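Local structure of hydroxynitrile lyase (Passiflora edulis, 5Y02) at residues V7-F12 and Y65-H70; D25-D30 and K89-A94; W46-G51 and F61-E66. The protein probably acts as a lyase that splits cyanohydrins such as (R)-mandelonitrile, which is bound here, and works as a homodimer built on the stress-responsive A/B barrel domain. One frame throughout, in Å; residues are numbered along the deposited sequence.

How the contacts relate
The three contacts illustrate how an alpha+beta barrel places a pocket between sheet and helices. Contacts 1 and 3 are successive strand pairings of one antiparallel sheet: strand 63-69 runs between strands 7-15 and 44-48, the two contacts share Tyr65 and Glu66, and their centres lie about 13 Å apart. Contact 2, with its centre about 17 Å from that of contact 1 and about 15 Å from that of contact 3, joins two helices over this sheet. Ile28 ties it to contact 3, its CD1 lying 3.6 Å from His63 CD2. Mandelonitrile touches contacts 1 and 2, between His9 and Val11 of the sheet and Phe91 and Phe92.

Contact 1. Residues V7-F12 and Y65-H70; sequences VRHIVF and YESTFH. With MXN ((2R)-hydroxy(phenyl)ethanenitrile), chain M.
Val7, His9 and Val11 pair with Phe69, Ser67 and Tyr65 as hydrogen-bonded antiparallel pairs, each closed by two backbone bonds. Their side chains share the sheet face on the ligand side, packed closely. With CG anti to its backbone N (chi1 173°), the His9 ring stands beside Phe69, whose edge is turned to the histidine face with the planes at 84°. His9 NE2 hydrogen-bonds to the hydroxyl O10 of mandelonitrile at 2.6 Å, while Asn102 holds ND1. Val11 sets CG1 against Tyr65 CD1 (3.8 Å) and CG2 against the nitrile carbon C8.

The opposite face, with Arg8, Ile10, Glu66 and Thr68, is more polar and meets the second subunit; Thr68, partly exposed, is its looser end. Ile10 CD1 packs on Glu66 CB at 3.5 Å. Arg8, bent at chi2 and chi3, uses its guanidinium edge twice: NH1 donates to Thr68 OG1 (2.8 Å), and NH2 forms a salt bridge with Glu66 OE1 (3.0 Å) from above the carboxylate plane. A water links NH1 to the same OE1; Glu66 OE2 forms a salt bridge with Arg8, and a hydrogen bond with Tyr103, both of the second subunit. A leucine in place of Arg8 would probably leave Glu66 without its in-chain countercharge and Thr68 OG1 without this donor. A pocket on one face and a subunit contact on the other is the arrangement of a dimeric alpha+beta barrel.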
# COMPACT_ATOMS: atom_id res chain seq x y z
N VAL A 7 1.05 -8.73 10.24
CA VAL A 7 1.65 -8.48 8.92
C VAL A 7 0.64 -7.81 8.01
O VAL A 7 -0.47 -8.33 7.84
CB VAL A 7 2.04 -9.81 8.23
CG1 VAL A 7 2.51 -9.57 6.80
CG2 VAL A 7 3.11 -10.56 9.02
N ARG A 8 1.03 -6.69 7.40
CA ARG A 8 0.24 -6.03 6.38
C ARG A 8 0.71 -6.51 5.01
O ARG A 8 1.90 -6.61 4.75
CB ARG A 8 0.39 -4.51 6.45
CG ARG A 8 -0.09 -3.87 7.75
CD ARG A 8 -1.62 -3.80 7.80
NE ARG A 8 -2.17 -2.76 6.93
CZ ARG A 8 -3.40 -2.78 6.39
NH1 ARG A 8 -4.24 -3.81 6.58
NH2 ARG A 8 -3.79 -1.76 5.64
N HIS A 9 -0.26 -6.77 4.15
CA HIS A 9 -0.01 -7.28 2.81
C HIS A 9 -0.69 -6.28 1.87
O HIS A 9 -1.92 -6.20 1.82
CB HIS A 9 -0.62 -8.68 2.70
CG HIS A 9 -0.58 -9.28 1.33
ND1 HIS A 9 0.58 -9.74 0.74
CD2 HIS A 9 -1.59 -9.60 0.47
CE1 HIS A 9 0.29 -10.27 -0.44
NE2 HIS A 9 -1.01 -10.20 -0.63
N ILE A 10 0.13 -5.52 1.15
CA ILE A 10 -0.36 -4.47 0.28
C ILE A 10 0.08 -4.73 -1.15
O ILE A 10 1.26 -4.87 -1.40
CB ILE A 10 0.13 -3.05 0.65
CG1 ILE A 10 -0.01 -2.78 2.15
CG2 ILE A 10 -0.63 -2.02 -0.17
CD1 ILE A 10 -1.40 -2.78 2.69
N VAL A 11 -0.89 -4.71 -2.05
CA VAL A 11 -0.73 -5.00 -3.46
C VAL A 11 -1.16 -3.76 -4.23
O VAL A 11 -2.24 -3.21 -4.00
CB VAL A 11 -1.62 -6.19 -3.87
CG1 VAL A 11 -1.50 -6.47 -5.37
CG2 VAL A 11 -1.26 -7.41 -3.04
N PHE A 12 -0.31 -3.32 -5.15
CA PHE A 12 -0.71 -2.34 -6.18
C PHE A 12 -0.64 -3.07 -7.53
O PHE A 12 0.33 -3.77 -7.79
CB PHE A 12 0.25 -1.16 -6.30
CG PHE A 12 0.35 -0.25 -5.11
CD1 PHE A 12 -0.59 -0.22 -4.09
CD2 PHE A 12 1.41 0.64 -5.05
CE1 PHE A 12 -0.47 0.66 -3.04
CE2 PHE A 12 1.53 1.53 -3.99
CZ PHE A 12 0.59 1.54 -2.99
N TYR A 65 -4.88 -2.98 -2.98
CA TYR A 65 -5.57 -3.98 -2.15
C TYR A 65 -4.76 -4.14 -0.87
O TYR A 65 -3.53 -4.33 -0.91
CB TYR A 65 -5.67 -5.32 -2.87
CG TYR A 65 -6.00 -5.22 -4.33
CD1 TYR A 65 -4.99 -4.93 -5.26
CD2 TYR A 65 -7.29 -5.40 -4.81
CE1 TYR A 65 -5.26 -4.84 -6.60
CE2 TYR A 65 -7.57 -5.30 -6.17
CZ TYR A 65 -6.54 -5.02 -7.06
OH TYR A 65 -6.75 -4.91 -8.41
N GLU A 66 -5.45 -4.12 0.27
CA GLU A 66 -4.79 -4.25 1.56
C GLU A 66 -5.45 -5.37 2.34
O GLU A 66 -6.68 -5.55 2.28
CB GLU A 66 -4.88 -2.92 2.34
CG GLU A 66 -6.26 -2.28 2.35
CD GLU A 66 -6.32 -1.04 3.22
OE1 GLU A 66 -6.53 -1.19 4.44
OE2 GLU A 66 -6.12 0.09 2.69
N SER A 67 -4.63 -6.10 3.08
CA SER A 67 -5.14 -7.12 4.02
C SER A 67 -4.16 -7.34 5.15
O SER A 67 -3.00 -6.86 5.12
CB SER A 67 -5.48 -8.41 3.29
OG SER A 67 -4.40 -8.89 2.52
N THR A 68 -4.63 -8.03 6.17
CA THR A 68 -3.86 -8.20 7.38
C THR A 68 -3.83 -9.68 7.72
O THR A 68 -4.84 -10.35 7.61
CB THR A 68 -4.49 -7.41 8.54
OG1 THR A 68 -4.49 -6.01 8.25
CG2 THR A 68 -3.72 -7.63 9.84
N PHE A 69 -2.66 -10.17 8.13
CA PHE A 69 -2.46 -11.53 8.61
C PHE A 69 -1.92 -11.52 10.03
O PHE A 69 -1.13 -10.65 10.39
CB PHE A 69 -1.53 -12.28 7.67
CG PHE A 69 -2.08 -12.42 6.31
CD1 PHE A 69 -1.97 -11.38 5.38
CD2 PHE A 69 -2.77 -13.59 5.94
CE1 PHE A 69 -2.54 -11.50 4.11
CE2 PHE A 69 -3.32 -13.70 4.68
CZ PHE A 69 -3.20 -12.66 3.76
N HIS A 70 -2.33 -12.51 10.82
CA HIS A 70 -1.92 -12.63 12.24
C HIS A 70 -0.40 -12.84 12.39
O HIS A 70 0.21 -12.37 13.35
CB HIS A 70 -2.72 -13.79 12.89
CG HIS A 70 -2.32 -14.10 14.30
ND1 HIS A 70 -2.54 -13.22 15.34
CD2 HIS A 70 -1.76 -15.20 14.85
CE1 HIS A 70 -2.10 -13.76 16.47
NE2 HIS A 70 -1.62 -14.96 16.20
C1 MXN M . -2.72 -12.73 -3.84
C2 MXN M . -2.38 -13.30 -5.06
C3 MXN M . -2.60 -14.66 -5.30
C4 MXN M . -3.19 -15.44 -4.31
C5 MXN M . -3.52 -14.88 -3.08
C6 MXN M . -3.29 -13.53 -2.84
C7 MXN M . -2.41 -11.29 -3.63
C8 MXN M . -0.94 -11.17 -3.75
N9 MXN M . 0.22 -11.09 -3.85
O10 MXN M . -2.83 -10.86 -2.32
O HOH W 1 -7.19 -3.21 5.93
O HOH W 2 -4.20 -7.51 -0.05

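Contact 2. Residues D25-D30 and K89-A94. With MXN ((2R)-hydroxy(phenyl)ethanenitrile), chain M.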
# COMPACT_ATOMS: atom_id res chain seq x y z
N ASP A 25 -13.78 -6.75 -12.68
CA ASP A 25 -14.74 -6.78 -11.57
C ASP A 25 -14.81 -8.17 -10.93
O ASP A 25 -14.76 -8.29 -9.71
CB ASP A 25 -16.15 -6.35 -12.03
CG ASP A 25 -16.26 -4.86 -12.38
OD1 ASP A 25 -15.36 -4.05 -12.07
OD2 ASP A 25 -17.31 -4.51 -12.99
N GLN A 26 -14.91 -9.20 -11.76
CA GLN A 26 -14.96 -10.57 -11.28
C GLN A 26 -13.67 -10.97 -10.52
O GLN A 26 -13.73 -11.62 -9.47
CB GLN A 26 -15.21 -11.54 -12.45
CG GLN A 26 -15.46 -12.98 -12.03
CD GLN A 26 -16.65 -13.11 -11.11
OE1 GLN A 26 -17.78 -12.82 -11.52
NE2 GLN A 26 -16.42 -13.50 -9.86
N ILE A 27 -12.52 -10.57 -11.06
CA ILE A 27 -11.24 -10.90 -10.46
C ILE A 27 -11.17 -10.30 -9.05
O ILE A 27 -10.74 -10.97 -8.10
CB ILE A 27 -10.06 -10.44 -11.34
CG1 ILE A 27 -9.95 -11.32 -12.58
CG2 ILE A 27 -8.74 -10.51 -10.57
CD1 ILE A 27 -9.07 -10.70 -13.66
N ILE A 28 -11.62 -9.06 -8.92
CA ILE A 28 -11.60 -8.35 -7.66
C ILE A 28 -12.58 -9.00 -6.67
O ILE A 28 -12.26 -9.13 -5.48
CB ILE A 28 -11.87 -6.85 -7.85
CG1 ILE A 28 -10.67 -6.23 -8.61
CG2 ILE A 28 -12.05 -6.15 -6.51
CD1 ILE A 28 -10.95 -4.86 -9.20
N ALA A 29 -13.74 -9.41 -7.16
CA ALA A 29 -14.70 -10.13 -6.31
C ALA A 29 -14.14 -11.47 -5.82
O ALA A 29 -14.32 -11.82 -4.66
CB ALA A 29 -16.03 -10.34 -7.02
N ASP A 30 -13.45 -12.19 -6.71
CA ASP A 30 -12.80 -13.46 -6.37
C ASP A 30 -11.73 -13.25 -5.30
O ASP A 30 -11.58 -14.06 -4.40
CB ASP A 30 -12.15 -14.11 -7.62
CG ASP A 30 -13.17 -14.62 -8.64
OD1 ASP A 30 -14.38 -14.63 -8.37
OD2 ASP A 30 -12.75 -15.01 -9.76
N LYS A 89 -3.77 -18.19 -10.42
CA LYS A 89 -3.85 -18.54 -11.84
C LYS A 89 -4.63 -17.51 -12.66
O LYS A 89 -4.36 -17.33 -13.85
CB LYS A 89 -4.49 -19.92 -12.03
CG LYS A 89 -3.63 -21.05 -11.53
CD LYS A 89 -4.36 -22.38 -11.65
CE LYS A 89 -3.52 -23.48 -11.04
NZ LYS A 89 -4.04 -24.83 -11.35
N GLU A 90 -5.61 -16.86 -12.05
CA GLU A 90 -6.30 -15.78 -12.73
C GLU A 90 -5.72 -14.41 -12.43
O GLU A 90 -5.68 -13.58 -13.31
CB GLU A 90 -7.81 -15.85 -12.54
CG GLU A 90 -8.37 -15.44 -11.21
CD GLU A 90 -9.87 -15.12 -11.27
OE1 GLU A 90 -10.57 -15.42 -12.27
OE2 GLU A 90 -10.36 -14.53 -10.31
N PHE A 91 -5.23 -14.19 -11.21
CA PHE A 91 -4.80 -12.85 -10.82
C PHE A 91 -3.49 -12.39 -11.47
O PHE A 91 -3.46 -11.34 -12.08
CB PHE A 91 -4.71 -12.73 -9.31
CG PHE A 91 -4.40 -11.34 -8.85
CD1 PHE A 91 -5.33 -10.32 -9.03
CD2 PHE A 91 -3.18 -11.05 -8.25
CE1 PHE A 91 -5.05 -9.03 -8.61
CE2 PHE A 91 -2.90 -9.76 -7.82
CZ PHE A 91 -3.83 -8.76 -8.00
N PHE A 92 -2.42 -13.17 -11.33
CA PHE A 92 -1.11 -12.73 -11.81
C PHE A 92 -1.05 -12.54 -13.33
O PHE A 92 -0.52 -11.53 -13.80
CB PHE A 92 0.03 -13.64 -11.29
CG PHE A 92 0.20 -13.56 -9.79
CD1 PHE A 92 0.45 -12.34 -9.17
CD2 PHE A 92 0.13 -14.70 -9.00
CE1 PHE A 92 0.59 -12.25 -7.80
CE2 PHE A 92 0.29 -14.62 -7.62
CZ PHE A 92 0.52 -13.39 -7.02
N PRO A 93 -1.66 -13.47 -14.11
CA PRO A 93 -1.69 -13.25 -15.57
C PRO A 93 -2.54 -12.06 -16.02
O PRO A 93 -2.30 -11.50 -17.11
CB PRO A 93 -2.23 -14.58 -16.12
CG PRO A 93 -1.87 -15.58 -15.05
CD PRO A 93 -2.14 -14.82 -13.77
N ALA A 94 -3.48 -11.63 -15.17
CA ALA A 94 -4.31 -10.44 -15.45
C ALA A 94 -3.59 -9.11 -15.19
O ALA A 94 -4.10 -8.06 -15.58
CB ALA A 94 -5.60 -10.50 -14.67
C1 MXN M . -2.72 -12.73 -3.84
C2 MXN M . -2.38 -13.30 -5.06
C3 MXN M . -2.60 -14.66 -5.30
C4 MXN M . -3.19 -15.44 -4.31
C5 MXN M . -3.52 -14.88 -3.08
C6 MXN M . -3.29 -13.53 -2.84
C7 MXN M . -2.41 -11.29 -3.63
C8 MXN M . -0.94 -11.17 -3.75
N9 MXN M . 0.22 -11.09 -3.85
O10 MXN M . -2.83 -10.86 -2.32
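Glu90 and Phe91 reach Asp30 and Ile27 through contrasting first torsions. Glu90 CG sits between its backbone N and carbonyl carbon (chi1 74°), and the chain then runs extended, carrying the carboxylate across to the helix that holds Asp30. Phe91, with CG anti to its own N (chi1 -174°), brings its ring edge to the isoleucine.

The apolar half of the contact is divided between the two methyls of Ile27. CG2 meets Phe91 CD1 at 3.7 Å, in the plane of the ring, and the two side chains cross at about a right angle. CD1 reaches the methyl of Ala94, with 3.6 Å between Ile27 CD1 and Ala94 CB. Meanwhile Ile27 CG1 passes alongside the Glu90 carboxylate, so one side of this acid group lies on hydrocarbon.

At the polar end two acids come together, with Asp30 OD2 only 2.5 Å from Glu90 OE2 and the carboxylate planes 18° apart. So short an approach is consistent with one of the two acids holding a proton. On the other oxygen of the aspartate, Gln26 NE2 donates to Asp30 OD1 at 2.8 Å from above the carboxylate plane, one helical turn back along the same helix.

Beyond the helix contact lies the ligand. Phe92 CZ approaches the phenyl carbon C2 of mandelonitrile at 3.5 Å, and Phe91 CD2 lies 4.0 Å from the same carbon, so these consecutive phenylalanines line the phenyl end of the pocket. The contact joins helix 21-37 to the C-terminal part of helix 82-91 and the segment running on to Ala94; on the sheet side, Ile27 and Phe91 pack on Tyr15 of strand 7-15, and Phe91 and Phe92 reach Ile98 of strand 95-104.

Contact 3. Residues W46-G51 and F61-E66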
# COMPACT_ATOMS: atom_id res chain seq x y z
N TRP A 46 -9.98 -2.50 -0.69
CA TRP A 46 -9.34 -2.15 -1.96
C TRP A 46 -9.90 -0.83 -2.45
O TRP A 46 -10.91 -0.33 -1.94
CB TRP A 46 -9.58 -3.26 -3.00
CG TRP A 46 -11.00 -3.32 -3.46
CD1 TRP A 46 -12.04 -3.89 -2.80
CD2 TRP A 46 -11.54 -2.78 -4.68
NE1 TRP A 46 -13.19 -3.73 -3.51
CE2 TRP A 46 -12.92 -3.06 -4.67
CE3 TRP A 46 -11.00 -2.09 -5.77
CZ2 TRP A 46 -13.77 -2.66 -5.70
CZ3 TRP A 46 -11.85 -1.69 -6.82
CH2 TRP A 46 -13.22 -1.97 -6.76
N GLY A 47 -9.25 -0.28 -3.47
CA GLY A 47 -9.82 0.84 -4.19
C GLY A 47 -9.02 1.22 -5.41
O GLY A 47 -7.99 0.62 -5.70
N THR A 48 -9.50 2.24 -6.11
CA THR A 48 -8.85 2.72 -7.32
C THR A 48 -8.17 4.04 -7.05
O THR A 48 -8.70 4.88 -6.33
CB THR A 48 -9.87 2.88 -8.47
OG1 THR A 48 -11.03 3.53 -7.98
CG2 THR A 48 -10.28 1.55 -8.99
N ASP A 49 -6.99 4.21 -7.63
CA ASP A 49 -6.28 5.45 -7.44
C ASP A 49 -7.12 6.68 -7.84
O ASP A 49 -7.83 6.67 -8.85
CB ASP A 49 -4.94 5.46 -8.17
CG ASP A 49 -4.19 6.74 -7.92
OD1 ASP A 49 -3.75 6.96 -6.77
OD2 ASP A 49 -4.13 7.58 -8.85
N LEU A 50 -7.04 7.71 -7.02
CA LEU A 50 -7.86 8.90 -7.19
C LEU A 50 -7.41 9.84 -8.32
O LEU A 50 -8.13 10.79 -8.63
CB LEU A 50 -7.99 9.65 -5.87
CG LEU A 50 -8.96 8.99 -4.89
CD1 LEU A 50 -8.72 9.55 -3.49
CD2 LEU A 50 -10.41 9.18 -5.30
N GLY A 51 -6.26 9.59 -8.93
CA GLY A 51 -5.79 10.36 -10.08
C GLY A 51 -5.07 11.65 -9.76
O GLY A 51 -4.89 12.00 -8.59
N PHE A 61 0.00 2.53 -11.79
CA PHE A 61 -0.81 1.61 -10.98
C PHE A 61 -2.20 2.20 -10.77
O PHE A 61 -2.35 3.40 -10.50
CB PHE A 61 -0.12 1.29 -9.66
CG PHE A 61 1.15 0.50 -9.82
CD1 PHE A 61 1.09 -0.89 -10.00
CD2 PHE A 61 2.38 1.13 -9.83
CE1 PHE A 61 2.25 -1.62 -10.16
CE2 PHE A 61 3.55 0.40 -10.01
CZ PHE A 61 3.48 -0.98 -10.18
N THR A 62 -3.22 1.37 -10.91
CA THR A 62 -4.60 1.82 -10.86
C THR A 62 -5.38 1.35 -9.64
O THR A 62 -6.36 1.99 -9.29
CB THR A 62 -5.37 1.40 -12.10
OG1 THR A 62 -5.34 -0.03 -12.22
CG2 THR A 62 -4.69 2.01 -13.36
N HIS A 63 -4.98 0.23 -9.06
CA HIS A 63 -5.70 -0.42 -7.98
C HIS A 63 -4.76 -0.75 -6.82
O HIS A 63 -3.58 -1.11 -7.02
CB HIS A 63 -6.26 -1.74 -8.44
CG HIS A 63 -7.42 -1.63 -9.38
ND1 HIS A 63 -7.29 -1.18 -10.68
CD2 HIS A 63 -8.72 -1.98 -9.21
CE1 HIS A 63 -8.47 -1.25 -11.26
NE2 HIS A 63 -9.35 -1.73 -10.40
N ALA A 64 -5.30 -0.63 -5.60
CA ALA A 64 -4.62 -1.06 -4.39
C ALA A 64 -5.52 -2.02 -3.63
O ALA A 64 -6.75 -1.88 -3.64
CB ALA A 64 -4.28 0.13 -3.50
N TYR A 65 -4.88 -2.98 -2.98
CA TYR A 65 -5.57 -3.98 -2.15
C TYR A 65 -4.76 -4.14 -0.87
O TYR A 65 -3.53 -4.33 -0.91
CB TYR A 65 -5.67 -5.32 -2.87
CG TYR A 65 -6.00 -5.22 -4.33
CD1 TYR A 65 -4.99 -4.93 -5.26
CD2 TYR A 65 -7.29 -5.40 -4.81
CE1 TYR A 65 -5.26 -4.84 -6.60
CE2 TYR A 65 -7.57 -5.30 -6.17
CZ TYR A 65 -6.54 -5.02 -7.06
OH TYR A 65 -6.75 -4.91 -8.41
N GLU A 66 -5.45 -4.12 0.27
CA GLU A 66 -4.79 -4.25 1.56
C GLU A 66 -5.45 -5.37 2.34
O GLU A 66 -6.68 -5.55 2.28
CB GLU A 66 -4.88 -2.92 2.34
CG GLU A 66 -6.26 -2.28 2.35
CD GLU A 66 -6.32 -1.04 3.22
OE1 GLU A 66 -6.53 -1.19 4.44
OE2 GLU A 66 -6.12 0.09 2.69
O HOH W 3 -7.27 4.64 -10.91
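Backbone hydrogen bonds hold Gly47 to Ala64 and Asp49 to Thr62. The pair Gly47 and Ala64 is the hydrogen-bonded one, with N to O at 3.0 Å in both directions, flanked by the non-hydrogen-bonded pairs Trp46 with Tyr65 and Thr48 with His63. Past the strand end Asp49 N gives a further bond to Thr62 O (2.8 Å). A water bridges Asp49 O and that same Thr62 O, so the carbonyl takes two donors.

Among side chains, the contacts are apolar and ring-based. The methyl CG2 of Thr48 sits over one face of the His63 imidazole, 3.9 Å from its centroid and 19° off the normal, a CH-pi contact. Trp46 lies alongside His63, with CZ3 at 3.9 Å from His63 CD2, and Trp46 CB rests 3.6 Å from Tyr65 CD2. His63 ND1 shares a hydrogen bond with Thr62 OG1, in the plane of the ring, which probably fixes the rotation of the ring.

Turn geometry completes the account. In Asp49, chi1 -178° carries the carboxylate round to Gly51 N, which donates to OD2 at 2.9 Å, an Asx turn, while OD1 bonds to Asn102 N of the second subunit. Thr62 and His63 both face Asn13, forming a classic beta bulge. Strand 44-48 is outermost in the sheet within the chain, and Trp46 and Leu50 bond through their backbone to the second subunit, as in a dimeric alpha+beta barrel.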